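Local coordinates for protein arsenite methyltransferase (Chlamydomonas reinhardtii, PDB 5EVJ) that probably methylates trivalent arsenic, transferring methyl groups from S-adenosylmethionine to arsenic carried as its glutathione conjugate, at residues 76-81 and 98-103. The protein carries 15 engineered substitutions. Residues are numbered along the deposited sequence; the frame is centred on the assembly and turned at random.
Sequences NPIPAG and AYVAAK. Engineered in segment 98-103: Ala98 (natural residue Cys).
Ile78 meets Val100 and Ala101 in apolar packing between side chains, a compact example of how one apolar side chain of an irregular loop packs on a helix. The nearest approach joins Ile78 CD1 to Val100 CG1, at 3.7 Å, and the same methyl CD1 also lies 3.9 Å from Val100 CB. One carbon further back, Ile78 CG1 stands 4.0 Å from Val100 CG1 and as near to Ala101 N as to Ala101 CB (4.2 Å), so the longer branch of the isoleucine reaches two successive residues of the helix. The two branched side chains meet at a slant. In Ile78, CG1 is anti to the carbonyl carbon (chi1 -61°), which turns the CD1-bearing arm to the helix. Val100 answers with CG1, held anti to its own backbone N (chi1 172°).

The helix, 96-104, follows strand 86-90 in a Rossmann-like methyltransferase domain, and the strand-turn-helix order with its glycine-rich turn is consistent with the first strand and helix of that fold. Ala98, engineered in place of cysteine, supplies the alanine of the GxGxxA pattern only in this construct. Segment 76-81 belongs to the loop leading into the same strand. The contact therefore brings the approach to the strand against the helix that leaves it.

No hydrogen bond links the two segments, and all three touching residues are buried. Asp97 and Leu104 of the helix also touch Ile78, while Leu60 of helix 54-61 packs on Val100. The backbone carbonyl of Ala102 also has partners beyond the helix: its O accepts hydrogen bonds from Tyr138 OH and Asn142 ND2.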
# COMPACT_ATOMS: atom_id res chain seq x y z
N ASN A 76 6.71 1.21 -6.51
CA ASN A 76 6.41 -0.15 -6.91
C ASN A 76 5.77 -0.82 -5.72
O ASN A 76 6.36 -1.75 -5.15
CB ASN A 76 7.69 -0.88 -7.33
CG ASN A 76 8.10 -0.58 -8.77
OD1 ASN A 76 7.33 -0.79 -9.72
ND2 ASN A 76 9.32 -0.10 -8.95
N PRO A 77 4.56 -0.35 -5.35
CA PRO A 77 3.79 -0.74 -4.20
C PRO A 77 3.09 -2.12 -4.29
O PRO A 77 1.98 -2.22 -3.84
CB PRO A 77 2.67 0.31 -4.17
CG PRO A 77 2.32 0.46 -5.62
CD PRO A 77 3.71 0.42 -6.29
N ILE A 78 3.71 -3.17 -4.81
CA ILE A 78 3.11 -4.52 -4.66
C ILE A 78 3.83 -5.21 -3.51
O ILE A 78 5.03 -5.31 -3.57
CB ILE A 78 3.26 -5.42 -5.94
CG1 ILE A 78 2.56 -4.80 -7.17
CG2 ILE A 78 2.68 -6.82 -5.69
CD1 ILE A 78 3.42 -3.79 -7.93
N PRO A 79 3.11 -5.67 -2.46
CA PRO A 79 3.77 -6.25 -1.32
C PRO A 79 4.16 -7.66 -1.64
O PRO A 79 3.49 -8.29 -2.46
CB PRO A 79 2.69 -6.32 -0.23
CG PRO A 79 1.43 -5.88 -0.84
CD PRO A 79 1.69 -5.39 -2.23
N ALA A 80 5.20 -8.16 -0.96
CA ALA A 80 5.57 -9.58 -1.02
C ALA A 80 4.48 -10.36 -0.28
O ALA A 80 3.68 -9.80 0.45
CB ALA A 80 6.94 -9.79 -0.36
N GLY A 81 4.43 -11.66 -0.44
CA GLY A 81 3.48 -12.48 0.36
C GLY A 81 2.03 -12.64 -0.07
O GLY A 81 1.17 -13.07 0.76
N ALA A 98 -0.82 -3.42 -12.00
CA ALA A 98 -1.77 -4.55 -12.03
C ALA A 98 -1.13 -5.75 -12.72
O ALA A 98 -1.37 -6.91 -12.33
CB ALA A 98 -3.06 -4.13 -12.69
N TYR A 99 -0.27 -5.48 -13.72
CA TYR A 99 0.37 -6.59 -14.45
C TYR A 99 1.36 -7.25 -13.55
O TYR A 99 1.43 -8.46 -13.46
CB TYR A 99 1.07 -6.07 -15.70
CG TYR A 99 0.15 -5.98 -16.92
CD1 TYR A 99 -1.13 -5.41 -16.83
CD2 TYR A 99 0.55 -6.46 -18.18
CE1 TYR A 99 -1.98 -5.31 -17.93
CE2 TYR A 99 -0.31 -6.34 -19.31
CZ TYR A 99 -1.57 -5.80 -19.17
OH TYR A 99 -2.43 -5.67 -20.24
N VAL A 100 2.09 -6.45 -12.79
CA VAL A 100 3.02 -7.01 -11.86
C VAL A 100 2.29 -7.81 -10.80
O VAL A 100 2.71 -8.91 -10.44
CB VAL A 100 3.84 -5.91 -11.20
CG1 VAL A 100 4.68 -6.51 -10.07
CG2 VAL A 100 4.67 -5.22 -12.27
N ALA A 101 1.20 -7.26 -10.29
CA ALA A 101 0.48 -8.01 -9.24
C ALA A 101 -0.10 -9.35 -9.78
O ALA A 101 -0.06 -10.41 -9.12
CB ALA A 101 -0.61 -7.13 -8.69
N ALA A 102 -0.65 -9.27 -11.00
CA ALA A 102 -1.29 -10.39 -11.67
C ALA A 102 -0.29 -11.53 -11.68
O ALA A 102 -0.65 -12.67 -11.44
CB ALA A 102 -1.66 -10.00 -13.07
N LYS A 103 0.97 -11.21 -11.89
CA LYS A 103 2.00 -12.26 -11.79
C LYS A 103 2.24 -12.73 -10.36
O LYS A 103 2.28 -13.94 -10.05
CB LYS A 103 3.33 -11.77 -12.33
CG LYS A 103 4.36 -12.88 -12.11
CD LYS A 103 5.74 -12.57 -12.66
CE LYS A 103 6.60 -13.83 -12.67
NZ LYS A 103 6.70 -14.46 -11.30